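Local coordinates for protein dermonecrotic toxin (Pasteurella multocida, PDB 2EBF) that induces bone resorption and acts as a potent mitogen, a toxin associated with severe progressive atrophic rhinitis in pigs, represented here by its C-terminal region, at residues Glu49-Thr53 and Glu120-Leu125; Asp89-Gly93 and Arg153-Arg157; Tyr130-Met134 and Arg741-Ala745; Ala136-Gln140 and Leu555-Gln559. All coordinates share one frame; numbering follows the deposited sequence.

Contact 1: Glu49-Thr53 and Glu120-Leu125; sequences EGVWT and ELRTQL
Trp52, Gln124 and Val51 bury the most surface where the loop 49-53 meets helix 115-129. The Gln124 carboxamide stands over one face of the Trp52 indole. The two planes are 89° apart, so the amide is upright on the ring and not stacked flat against it. Gln124 CG leaves the helix anti to the carbonyl carbon (chi1 -68°) and the chain then runs out straight, which carries the amide across to the loop. On the way Gln124 CG passes 3.2 Å from Gly50 O.

The far end of the indole meets the preceding turn of the helix. Trp52 CH2 lies 3.4 Å from Glu120 CG. The Glu120 chain bends at chi2. Val51 supplies the apolar part. Its CG1 branch is anti to the backbone N (chi1 178°) and fits against two leucines, 4.0 Å from Leu121 CD1 and 4.0 Å from Leu125 CD2. A water adds a polar link between the backbones. It donates to Gln124 O at 2.7 Å and, weakly, to Gly50 O at 3.3 Å.

The contact belongs to the helical membrane localization domain. Trp52 also packs on Leu57 and Arg60 of helix 54-60 and on the C-terminal Leu746. Val51 touches Leu79 and His83 of helix 70-84. Leu121 and Leu125 reach Leu98 on helix 88-108, so the loop is wedged among the helices of this domain just before helix 54-60 begins.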
loop_
_atom_site.group_PDB
_atom_site.type_symbol
_atom_site.label_atom_id
_atom_site.label_comp_id
_atom_site.label_asym_id
_atom_site.label_seq_id
_atom_site.Cartn_x
_atom_site.Cartn_y
_atom_site.Cartn_z
ATOM N N GLU A 49 8.449 29.381 4.497
ATOM C CA GLU A 49 8.959 30.748 4.300
ATOM C C GLU A 49 8.284 31.501 3.157
ATOM O O GLU A 49 8.260 32.733 3.152
ATOM C CB GLU A 49 10.477 30.762 4.101
ATOM C CG GLU A 49 11.265 30.288 5.310
ATOM C CD GLU A 49 11.648 28.814 5.238
ATOM O OE1 GLU A 49 12.740 28.474 5.749
ATOM O OE2 GLU A 49 10.879 27.999 4.678
ATOM N N GLY A 50 7.746 30.762 2.188
ATOM C CA GLY A 50 7.096 31.383 1.044
ATOM C C GLY A 50 5.581 31.296 1.037
ATOM O O GLY A 50 4.948 31.537 0.006
ATOM N N VAL A 51 4.998 30.949 2.181
ATOM C CA VAL A 51 3.558 30.809 2.296
ATOM C C VAL A 51 3.069 31.863 3.283
ATOM O O VAL A 51 3.563 31.934 4.404
ATOM C CB VAL A 51 3.163 29.392 2.801
ATOM C CG1 VAL A 51 1.653 29.269 2.966
ATOM C CG2 VAL A 51 3.683 28.310 1.873
ATOM N N TRP A 52 2.106 32.676 2.851
ATOM C CA TRP A 52 1.532 33.730 3.674
ATOM C C TRP A 52 0.986 33.173 4.974
ATOM O O TRP A 52 0.447 32.059 5.009
ATOM C CB TRP A 52 0.369 34.412 2.956
ATOM C CG TRP A 52 0.713 35.328 1.821
ATOM C CD1 TRP A 52 1.914 35.948 1.567
ATOM C CD2 TRP A 52 -0.190 35.769 0.804
ATOM N NE1 TRP A 52 1.805 36.734 0.433
ATOM C CE2 TRP A 52 0.526 36.639 -0.049
ATOM C CE3 TRP A 52 -1.543 35.506 0.531
ATOM C CZ2 TRP A 52 -0.063 37.248 -1.159
ATOM C CZ3 TRP A 52 -2.125 36.105 -0.575
ATOM C CH2 TRP A 52 -1.381 36.967 -1.408
ATOM N N THR A 53 1.134 33.956 6.038
ATOM C CA THR A 53 0.478 33.674 7.315
ATOM C C THR A 53 -0.956 34.210 7.255
ATOM O O THR A 53 -1.267 34.996 6.365
ATOM C CB THR A 53 1.208 34.372 8.466
ATOM O OG1 THR A 53 1.255 35.787 8.208
ATOM C CG2 THR A 53 2.629 33.812 8.609
ATOM N N GLU A 120 -3.076 33.220 -5.374
ATOM C CA GLU A 120 -1.674 33.420 -5.035
ATOM C C GLU A 120 -1.266 32.468 -3.917
ATOM O O GLU A 120 -0.216 31.832 -3.986
ATOM C CB GLU A 120 -1.393 34.874 -4.646
ATOM C CG GLU A 120 -0.057 35.075 -3.891
ATOM C CD GLU A 120 1.184 34.747 -4.724
ATOM O OE1 GLU A 120 2.312 34.660 -4.146
ATOM O OE2 GLU A 120 1.041 34.593 -5.958
ATOM N N LEU A 121 -2.109 32.368 -2.897
ATOM C CA LEU A 121 -1.871 31.446 -1.792
ATOM C C LEU A 121 -1.789 29.994 -2.274
ATOM O O LEU A 121 -0.923 29.239 -1.835
ATOM C CB LEU A 121 -2.967 31.587 -0.732
ATOM C CG LEU A 121 -2.920 30.650 0.478
ATOM C CD1 LEU A 121 -1.586 30.723 1.234
ATOM C CD2 LEU A 121 -4.081 30.946 1.412
ATOM N N ARG A 122 -2.699 29.606 -3.161
ATOM C CA ARG A 122 -2.685 28.247 -3.715
ATOM C C ARG A 122 -1.375 27.958 -4.448
ATOM O O ARG A 122 -0.796 26.885 -4.294
ATOM C CB ARG A 122 -3.886 28.018 -4.638
ATOM C CG ARG A 122 -4.007 26.575 -5.124
ATOM C CD ARG A 122 -5.293 26.339 -5.915
ATOM N NE ARG A 122 -5.446 27.290 -7.014
ATOM C CZ ARG A 122 -6.586 27.503 -7.671
ATOM N NH1 ARG A 122 -7.679 26.832 -7.353
ATOM N NH2 ARG A 122 -6.630 28.396 -8.654
ATOM N N THR A 123 -0.903 28.920 -5.237
ATOM C CA THR A 123 0.373 28.763 -5.946
ATOM C C THR A 123 1.535 28.632 -4.943
ATOM O O THR A 123 2.447 27.829 -5.144
ATOM C CB THR A 123 0.601 29.924 -6.931
ATOM O OG1 THR A 123 -0.481 29.954 -7.867
ATOM C CG2 THR A 123 1.899 29.744 -7.705
ATOM N N GLN A 124 1.481 29.397 -3.850
ATOM C CA GLN A 124 2.500 29.292 -2.786
ATOM C C GLN A 124 2.579 27.894 -2.203
ATOM O O GLN A 124 3.677 27.385 -1.926
ATOM C CB GLN A 124 2.243 30.285 -1.648
ATOM C CG GLN A 124 2.436 31.744 -2.036
ATOM C CD GLN A 124 1.955 32.717 -0.977
ATOM O OE1 GLN A 124 2.091 33.937 -1.147
ATOM N NE2 GLN A 124 1.395 32.202 0.118
ATOM N N LEU A 125 1.415 27.299 -1.970
ATOM C CA LEU A 125 1.343 25.958 -1.398
ATOM C C LEU A 125 1.898 24.958 -2.396
ATOM O O LEU A 125 2.630 24.050 -2.025
ATOM C CB LEU A 125 -0.102 25.592 -1.039
ATOM C CG LEU A 125 -0.784 26.466 0.037
ATOM C CD1 LEU A 125 -2.298 26.292 -0.062
ATOM C CD2 LEU A 125 -0.278 26.097 1.420
HETATM O O HOH W 1 5.949 28.798 -1.487
#

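Contact 2: Asp89-Gly93 and Arg153-Arg157; sequences DERQG and RFLLR
Arg153 reaches from helix 151-164 across the backbone of Gly93 to the carboxylate of Asp89. Its CG is anti to the backbone N (chi1 -179°), and the chain stays extended to NE. CB lies 4.1 Å from Gly93 CA. CG and CD slide along the same atom, with CD at 3.6 Å from Gly93 CA. At NE the surroundings turn polar, and weak hydrogen bonds run to Asp89 O and Asp89 OD2. The tip, Arg153 NH2, makes the shorter bond, 2.8 Å to Asp89 OD2, and packs 3.5 Å from Glu90 CG.

The side chain is a knob in a hole formed by Asp89, Glu90, Gln92 and Gly93. It joins helix 88-108, of the membrane localization domain, to helix 151-164. The two segments approach to 9.8 Å, their directions 131° apart, broadly opposite but strongly inclined.

Arg157, one turn beyond Arg153, completes a salt-bridge network. It grips Asp89 side-on. Its NE gives a nearly straight bond of 2.8 Å (175°) to OD1 of Asp89, on the syn side. Arg157 NH2 bonds to Asp89 OD2 at 2.9 Å and uses the syn lone pair. Arg153 NH2 meets OD2 on the anti side, so two guanidinium groups share this oxygen.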
loop_
_atom_site.group_PDB
_atom_site.type_symbol
_atom_site.label_atom_id
_atom_site.label_comp_id
_atom_site.label_asym_id
_atom_site.label_seq_id
_atom_site.Cartn_x
_atom_site.Cartn_y
_atom_site.Cartn_z
ATOM N N ASP A 89 4.650 15.542 7.838
ATOM C CA ASP A 89 3.660 14.760 7.082
ATOM C C ASP A 89 2.250 15.320 7.258
ATOM O O ASP A 89 1.449 15.341 6.309
ATOM C CB ASP A 89 3.695 13.279 7.483
ATOM C CG ASP A 89 2.851 12.417 6.561
ATOM O OD1 ASP A 89 3.323 12.070 5.451
ATOM O OD2 ASP A 89 1.714 12.097 6.942
ATOM N N GLU A 90 1.937 15.762 8.477
ATOM C CA GLU A 90 0.669 16.414 8.730
ATOM C C GLU A 90 0.609 17.785 8.064
ATOM O O GLU A 90 -0.412 18.149 7.470
ATOM C CB GLU A 90 0.414 16.527 10.241
ATOM C CG GLU A 90 0.093 15.186 10.861
ATOM C CD GLU A 90 -0.125 15.262 12.356
ATOM O OE1 GLU A 90 -0.236 16.387 12.899
ATOM O OE2 GLU A 90 -0.181 14.187 12.989
ATOM N N ARG A 91 1.704 18.543 8.171
ATOM C CA ARG A 91 1.825 19.845 7.512
ATOM C C ARG A 91 1.502 19.756 6.013
ATOM O O ARG A 91 0.673 20.524 5.505
ATOM C CB ARG A 91 3.225 20.445 7.701
ATOM C CG ARG A 91 3.321 21.885 7.219
ATOM C CD ARG A 91 4.736 22.423 7.299
ATOM N NE ARG A 91 5.151 22.652 8.682
ATOM C CZ ARG A 91 6.377 23.034 9.031
ATOM N NH1 ARG A 91 7.307 23.233 8.100
ATOM N NH2 ARG A 91 6.681 23.201 10.307
ATOM N N GLN A 92 2.141 18.831 5.299
ATOM C CA GLN A 92 1.861 18.726 3.854
ATOM C C GLN A 92 0.426 18.252 3.611
ATOM O O GLN A 92 -0.204 18.670 2.645
ATOM C CB GLN A 92 2.907 17.905 3.086
ATOM C CG GLN A 92 3.019 16.401 3.404
ATOM C CD GLN A 92 2.301 15.486 2.404
ATOM O OE1 GLN A 92 2.646 14.303 2.269
ATOM N NE2 GLN A 92 1.288 16.006 1.739
ATOM N N GLY A 93 -0.091 17.405 4.501
ATOM C CA GLY A 93 -1.499 16.965 4.426
ATOM C C GLY A 93 -2.463 18.129 4.515
ATOM O O GLY A 93 -3.383 18.234 3.713
ATOM N N ARG A 153 -1.799 13.592 -0.318
ATOM C CA ARG A 153 -0.930 13.472 0.841
ATOM C C ARG A 153 -0.137 12.169 0.817
ATOM O O ARG A 153 1.073 12.165 1.029
ATOM C CB ARG A 153 -1.759 13.530 2.119
ATOM C CG ARG A 153 -0.917 13.436 3.385
ATOM C CD ARG A 153 -1.801 13.397 4.632
ATOM N NE ARG A 153 -0.967 13.314 5.833
ATOM C CZ ARG A 153 -1.438 13.146 7.067
ATOM N NH1 ARG A 153 -2.740 13.037 7.274
ATOM N NH2 ARG A 153 -0.602 13.078 8.094
ATOM N N PHE A 154 -0.836 11.064 0.564
ATOM C CA PHE A 154 -0.224 9.750 0.519
ATOM C C PHE A 154 0.775 9.668 -0.633
ATOM O O PHE A 154 1.893 9.181 -0.469
ATOM C CB PHE A 154 -1.303 8.672 0.342
ATOM C CG PHE A 154 -0.748 7.300 0.092
ATOM C CD1 PHE A 154 -0.556 6.413 1.144
ATOM C CD2 PHE A 154 -0.395 6.900 -1.197
ATOM C CE1 PHE A 154 -0.029 5.145 0.915
ATOM C CE2 PHE A 154 0.135 5.632 -1.436
ATOM C CZ PHE A 154 0.319 4.761 -0.386
ATOM N N LEU A 155 0.364 10.158 -1.794
ATOM C CA LEU A 155 1.216 10.063 -2.967
ATOM C C LEU A 155 2.474 10.914 -2.851
ATOM O O LEU A 155 3.541 10.461 -3.248
ATOM C CB LEU A 155 0.436 10.373 -4.241
ATOM C CG LEU A 155 -0.631 9.332 -4.608
ATOM C CD1 LEU A 155 -1.580 9.930 -5.624
ATOM C CD2 LEU A 155 -0.033 7.994 -5.109
ATOM N N LEU A 156 2.365 12.126 -2.311
ATOM C CA LEU A 156 3.569 12.964 -2.129
ATOM C C LEU A 156 4.505 12.380 -1.066
ATOM O O LEU A 156 5.717 12.419 -1.214
ATOM C CB LEU A 156 3.224 14.425 -1.810
ATOM C CG LEU A 156 4.432 15.361 -1.665
ATOM C CD1 LEU A 156 5.214 15.456 -2.983
ATOM C CD2 LEU A 156 3.943 16.719 -1.278
ATOM N N ARG A 157 3.930 11.828 -0.003
ATOM C CA ARG A 157 4.701 11.147 1.019
ATOM C C ARG A 157 5.500 10.012 0.422
ATOM O O ARG A 157 6.700 9.899 0.672
ATOM C CB ARG A 157 3.769 10.612 2.116
ATOM C CG ARG A 157 4.424 9.654 3.079
ATOM C CD ARG A 157 3.365 8.810 3.780
ATOM N NE ARG A 157 2.380 9.642 4.458
ATOM C CZ ARG A 157 1.112 9.295 4.675
ATOM N NH1 ARG A 157 0.652 8.120 4.257
ATOM N NH2 ARG A 157 0.300 10.132 5.302
#

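Contact 3: Tyr130-Met134 and Arg741-Ala745; sequences YLPEM and RLTRA
Leu131 lays its CD2 methyl over one face of the Arg741 guanidinium, 3.4 Å from Arg741 NH2. The two side chains cross at a slant. Pro132 adds to the apolar surroundings of the same group, with its CD 4.0 Å from Arg741 NH1.

The charged partner is Glu133. Arg741 grips its carboxylate end-on with two nitrogens, one to each oxygen. Arg741 NH1 bonds to Glu133 OE1 at 2.9 Å, and Arg741 NH2 bonds to Glu133 OE2 at 2.9 Å. The second bond is the straighter (167°), and it lies in the guanidinium plane. The two flat groups are twisted 34° from each other. Glu133 CG sits between the backbone N and the carbonyl carbon (chi1 72°). A further bend at chi2 sends the carboxylate toward the arginine. The Arg744 guanidinium contributes only a loose edge contact with the Pro132 ring.

Residues 130-134 join helix 115-129 to helix 135-143. The link is folded on itself by a backbone bond of 2.9 Å from Met134 N to Leu131 O. Residues 741-745 belong to the C-terminal tail of the C3 region, which here lies against this link in the N-terminal helical part of the chain. Arg741 NH2 has a second partner in Phe737 O, and Arg741 O accepts from Arg45.

Two bonds to one carboxylate and a third to a carbonyl should restrict the rotation of the guanidinium. Since this ion pair is at the surface, water probably screens it, so its strength would owe much to the paired geometry.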
loop_
_atom_site.group_PDB
_atom_site.type_symbol
_atom_site.label_atom_id
_atom_site.label_comp_id
_atom_site.label_asym_id
_atom_site.label_seq_id
_atom_site.Cartn_x
_atom_site.Cartn_y
_atom_site.Cartn_z
ATOM N N TYR A 130 5.929 20.993 -4.065
ATOM C CA TYR A 130 6.489 20.422 -5.282
ATOM C C TYR A 130 7.643 21.284 -5.748
ATOM O O TYR A 130 7.451 22.417 -6.179
ATOM C CB TYR A 130 5.392 20.267 -6.351
ATOM C CG TYR A 130 4.281 19.355 -5.869
ATOM C CD1 TYR A 130 4.375 17.971 -6.019
ATOM C CD2 TYR A 130 3.158 19.873 -5.204
ATOM C CE1 TYR A 130 3.370 17.127 -5.567
ATOM C CE2 TYR A 130 2.149 19.027 -4.741
ATOM C CZ TYR A 130 2.269 17.656 -4.920
ATOM O OH TYR A 130 1.295 16.812 -4.443
ATOM N N LEU A 131 8.849 20.735 -5.634
ATOM C CA LEU A 131 10.068 21.464 -5.944
ATOM C C LEU A 131 10.179 21.536 -7.478
ATOM O O LEU A 131 9.465 20.807 -8.161
ATOM C CB LEU A 131 11.262 20.754 -5.308
ATOM C CG LEU A 131 11.399 20.893 -3.772
ATOM C CD1 LEU A 131 10.096 20.595 -3.069
ATOM C CD2 LEU A 131 12.467 19.981 -3.249
ATOM N N PRO A 132 11.032 22.429 -8.015
ATOM C CA PRO A 132 11.121 22.576 -9.480
ATOM C C PRO A 132 11.369 21.287 -10.265
ATOM O O PRO A 132 10.890 21.158 -11.398
ATOM C CB PRO A 132 12.297 23.544 -9.661
ATOM C CG PRO A 132 12.290 24.354 -8.405
ATOM C CD PRO A 132 11.939 23.369 -7.326
ATOM N N GLU A 133 12.133 20.353 -9.702
ATOM C CA GLU A 133 12.450 19.109 -10.410
ATOM C C GLU A 133 11.348 18.043 -10.311
ATOM O O GLU A 133 11.519 16.918 -10.803
ATOM C CB GLU A 133 13.779 18.544 -9.921
ATOM C CG GLU A 133 13.738 17.939 -8.517
ATOM C CD GLU A 133 13.950 18.948 -7.395
ATOM O OE1 GLU A 133 13.996 20.182 -7.634
ATOM O OE2 GLU A 133 14.082 18.480 -6.246
ATOM N N MET A 134 10.239 18.405 -9.655
ATOM C CA MET A 134 9.091 17.513 -9.467
ATOM C C MET A 134 7.879 17.874 -10.343
ATOM O O MET A 134 6.746 17.520 -10.008
ATOM C CB MET A 134 8.691 17.502 -7.983
ATOM C CG MET A 134 9.803 17.043 -7.030
ATOM S SD MET A 134 9.526 17.389 -5.263
ATOM C CE MET A 134 7.919 16.731 -5.081
ATOM N N ARG A 741 19.238 23.675 -0.225
ATOM C CA ARG A 741 18.560 24.795 -0.853
ATOM C C ARG A 741 17.787 25.602 0.166
ATOM O O ARG A 741 17.240 25.048 1.118
ATOM C CB ARG A 741 17.539 24.289 -1.866
ATOM C CG ARG A 741 18.088 23.884 -3.191
ATOM C CD ARG A 741 16.945 23.367 -4.053
ATOM N NE ARG A 741 16.700 21.941 -3.842
ATOM C CZ ARG A 741 15.867 21.209 -4.574
ATOM N NH1 ARG A 741 15.151 21.772 -5.553
ATOM N NH2 ARG A 741 15.745 19.912 -4.316
ATOM N N LEU A 742 17.711 26.910 -0.077
ATOM C CA LEU A 742 16.764 27.769 0.624
ATOM C C LEU A 742 15.354 27.449 0.125
ATOM O O LEU A 742 15.170 26.943 -1.001
ATOM C CB LEU A 742 17.085 29.248 0.396
ATOM C CG LEU A 742 18.344 29.810 1.062
ATOM C CD1 LEU A 742 18.803 31.078 0.346
ATOM C CD2 LEU A 742 18.111 30.074 2.548
ATOM N N THR A 743 14.366 27.723 0.973
ATOM C CA THR A 743 12.960 27.559 0.602
ATOM C C THR A 743 12.624 28.492 -0.577
ATOM O O THR A 743 11.773 28.174 -1.422
ATOM C CB THR A 743 12.050 27.782 1.820
ATOM O OG1 THR A 743 12.392 26.827 2.833
ATOM C CG2 THR A 743 10.593 27.607 1.457
ATOM N N ARG A 744 13.319 29.630 -0.624
ATOM C CA ARG A 744 13.385 30.478 -1.823
ATOM C C ARG A 744 12.004 30.775 -2.429
ATOM O O ARG A 744 11.742 30.516 -3.614
ATOM C CB ARG A 744 14.333 29.857 -2.861
ATOM C CG ARG A 744 14.566 30.698 -4.107
ATOM C CD ARG A 744 14.461 29.819 -5.347
ATOM N NE ARG A 744 13.830 30.519 -6.464
ATOM C CZ ARG A 744 13.079 29.930 -7.393
ATOM N NH1 ARG A 744 12.851 28.619 -7.340
ATOM N NH2 ARG A 744 12.547 30.653 -8.373
ATOM N N ALA A 745 11.116 31.296 -1.595
ATOM C CA ALA A 745 9.860 31.836 -2.074
ATOM C C ALA A 745 9.825 33.291 -1.628
ATOM O O ALA A 745 10.883 33.934 -1.557
ATOM C CB ALA A 745 8.713 31.048 -1.509
#

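Contact 4: Ala136-Gln140 and Leu555-Gln559; sequences ALKKQ and LENWQ. With GLC (alpha-D-glucopyranose), chain C.
Glu556 OE1 is held by Lys139 NZ at 2.8 Å and by a water that donates to it at 2.7 Å. The lysine meets the syn lone pair of this oxygen, and the opposite charges make the pair a salt bridge. The Lys139 chain is extended until chi4 (-77°), where a bend turns NZ to the carboxylate. NZ also bonds to Gln143 OE1, one helical turn further on. The water at Glu556 OE1 donates in addition to Gln140 OE1, at 2.9 Å. It thus ties the carboxylate to the Gln140 amide.

Residues 555-558 form a type II beta turn set against helix 135-143. The turn is closed by a 3.0 Å bond from Trp558 N to Leu555 O. Asn557 takes the left-handed backbone conformation (phi 60°, psi 22°) usual at its third position. Ala136 faces the turn, with its CB 3.2 Å from Asn557 O, a close fit. The same carbonyl accepts a hydrogen bond from Gln559 NE2.

Beside the turn, Leu137 CD1 packs 3.7 Å from Trp558 CH2, the two side chains pointing the same way. Leu555 CD1 covers one face of the indole near its rim, and Gln140 NE2 lies 3.9 Å from Leu555 CD2. Trp558 continues onto Ala172 and Ile175 of helix 171-180. Lys138 and Lys139 also line a glycan pocket with Asp103, Leu142, Gln143 and Lys147. There Lys139 O comes 3.7 Å from C6 of a bound glucose.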
loop_
_atom_site.group_PDB
_atom_site.type_symbol
_atom_site.label_atom_id
_atom_site.label_comp_id
_atom_site.label_asym_id
_atom_site.label_seq_id
_atom_site.Cartn_x
_atom_site.Cartn_y
_atom_site.Cartn_z
ATOM N N ALA A 136 6.642 16.731 -13.239
ATOM C CA ALA A 136 5.829 15.647 -13.786
ATOM C C ALA A 136 5.028 14.993 -12.668
ATOM O O ALA A 136 3.874 14.622 -12.861
ATOM C CB ALA A 136 6.702 14.629 -14.508
ATOM N N LEU A 137 5.652 14.862 -11.499
ATOM C CA LEU A 137 4.984 14.334 -10.307
ATOM C C LEU A 137 3.831 15.220 -9.864
ATOM O O LEU A 137 2.729 14.737 -9.603
ATOM C CB LEU A 137 5.988 14.204 -9.173
ATOM C CG LEU A 137 5.464 13.668 -7.837
ATOM C CD1 LEU A 137 5.178 12.172 -7.938
ATOM C CD2 LEU A 137 6.513 13.933 -6.792
ATOM N N LYS A 138 4.104 16.515 -9.759
ATOM C CA LYS A 138 3.094 17.506 -9.401
ATOM C C LYS A 138 1.880 17.396 -10.319
ATOM O O LYS A 138 0.757 17.349 -9.843
ATOM C CB LYS A 138 3.685 18.919 -9.487
ATOM C CG LYS A 138 2.696 20.048 -9.184
ATOM C CD LYS A 138 3.370 21.400 -9.428
ATOM C CE LYS A 138 2.390 22.549 -9.266
ATOM N NZ LYS A 138 3.086 23.869 -9.432
ATOM N N LYS A 139 2.110 17.354 -11.633
ATOM C CA LYS A 139 0.998 17.307 -12.573
ATOM C C LYS A 139 0.130 16.070 -12.334
ATOM O O LYS A 139 -1.096 16.166 -12.343
ATOM C CB LYS A 139 1.484 17.349 -14.030
ATOM C CG LYS A 139 0.354 17.620 -15.039
ATOM C CD LYS A 139 0.882 17.821 -16.453
ATOM C CE LYS A 139 -0.180 18.441 -17.369
ATOM N NZ LYS A 139 -1.193 17.454 -17.806
ATOM N N GLN A 140 0.766 14.920 -12.120
ATOM C CA GLN A 140 0.031 13.665 -12.020
ATOM C C GLN A 140 -0.814 13.680 -10.744
ATOM O O GLN A 140 -2.014 13.360 -10.762
ATOM C CB GLN A 140 0.995 12.474 -12.027
ATOM C CG GLN A 140 1.540 12.118 -13.425
ATOM C CD GLN A 140 0.441 12.141 -14.478
ATOM O OE1 GLN A 140 0.464 12.949 -15.407
ATOM N NE2 GLN A 140 -0.542 11.279 -14.312
ATOM N N LEU A 555 3.639 7.444 -17.519
ATOM C CA LEU A 555 2.895 8.628 -17.084
ATOM C C LEU A 555 3.494 9.860 -17.757
ATOM O O LEU A 555 4.695 9.897 -18.047
ATOM C CB LEU A 555 2.910 8.766 -15.565
ATOM C CG LEU A 555 2.146 7.684 -14.785
ATOM C CD1 LEU A 555 2.369 7.854 -13.277
ATOM C CD2 LEU A 555 0.636 7.679 -15.130
ATOM N N GLU A 556 2.656 10.857 -18.026
ATOM C CA GLU A 556 3.083 12.016 -18.789
ATOM C C GLU A 556 4.393 12.613 -18.266
ATOM O O GLU A 556 4.476 13.043 -17.118
ATOM C CB GLU A 556 1.976 13.070 -18.817
ATOM C CG GLU A 556 2.248 14.203 -19.788
ATOM C CD GLU A 556 1.231 15.310 -19.676
ATOM O OE1 GLU A 556 0.378 15.272 -18.749
ATOM O OE2 GLU A 556 1.287 16.222 -20.518
ATOM N N ASN A 557 5.412 12.612 -19.126
ATOM C CA ASN A 557 6.700 13.251 -18.847
ATOM C C ASN A 557 7.442 12.714 -17.616
ATOM O O ASN A 557 8.302 13.407 -17.056
ATOM C CB ASN A 557 6.532 14.785 -18.769
ATOM C CG ASN A 557 6.069 15.394 -20.074
ATOM O OD1 ASN A 557 6.457 14.948 -21.163
ATOM N ND2 ASN A 557 5.250 16.441 -19.980
ATOM N N TRP A 558 7.114 11.480 -17.213
ATOM C CA TRP A 558 7.581 10.888 -15.949
ATOM C C TRP A 558 9.092 10.878 -15.827
ATOM O O TRP A 558 9.789 10.595 -16.797
ATOM C CB TRP A 558 7.047 9.451 -15.772
ATOM C CG TRP A 558 7.238 8.921 -14.382
ATOM C CD1 TRP A 558 8.130 7.971 -13.975
ATOM C CD2 TRP A 558 6.530 9.335 -13.206
ATOM N NE1 TRP A 558 8.021 7.769 -12.613
ATOM C CE2 TRP A 558 7.046 8.594 -12.122
ATOM C CE3 TRP A 558 5.522 10.281 -12.962
ATOM C CZ2 TRP A 558 6.579 8.753 -10.815
ATOM C CZ3 TRP A 558 5.052 10.435 -11.656
ATOM C CH2 TRP A 558 5.579 9.668 -10.605
ATOM N N GLN A 559 9.575 11.220 -14.634
ATOM C CA GLN A 559 10.990 11.138 -14.301
ATOM C C GLN A 559 11.146 10.065 -13.250
ATOM O O GLN A 559 10.375 10.026 -12.282
ATOM C CB GLN A 559 11.511 12.462 -13.719
ATOM C CG GLN A 559 11.438 13.661 -14.664
ATOM C CD GLN A 559 12.094 13.381 -16.013
ATOM O OE1 GLN A 559 13.253 12.987 -16.074
ATOM N NE2 GLN A 559 11.367 13.605 -17.080
HETATM C C1 GLC C . -4.577 22.089 -11.519
HETATM C C2 GLC C . -4.178 23.308 -12.351
HETATM C C3 GLC C . -3.610 22.882 -13.707
HETATM C C4 GLC C . -2.493 21.840 -13.553
HETATM C C5 GLC C . -2.903 20.692 -12.613
HETATM C C6 GLC C . -1.713 19.813 -12.246
HETATM O O2 GLC C . -5.340 24.115 -12.563
HETATM O O3 GLC C . -3.121 24.031 -14.412
HETATM O O4 GLC C . -2.136 21.319 -14.842
HETATM O O5 GLC C . -3.467 21.189 -11.387
HETATM O O6 GLC C . -0.771 20.587 -11.484
HETATM O O HOH W 2 2.965 14.658 -15.643
HETATM O O HOH W 3 -1.387 13.738 -17.433
#

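Overall arrangement
Along the chain, helices 88-108, 115-129, 135-143 and 151-164 follow one another. Together with the link 130-134 they supply a segment of every contact. Contacts 1 and 2 lie within this helical part, their centres about 17 Å apart, and their segments alternate along the chain. Contact 1 closes before contact 3 opens. Contacts 3 and 4 bring back distant sequence, the C-terminal tail and the loop 555-559; contact 4 is nested inside the loop closed by contact 3. Contacts 1 and 3 touch through Glu49 and Thr743, contacts 2 and 3 through Leu156 with Tyr130 and Met134, and contacts 3 and 4 through Tyr130 and Lys138. The N-terminal helical part of this chain is thereby joined to sequence from both the C2 and C3 regions.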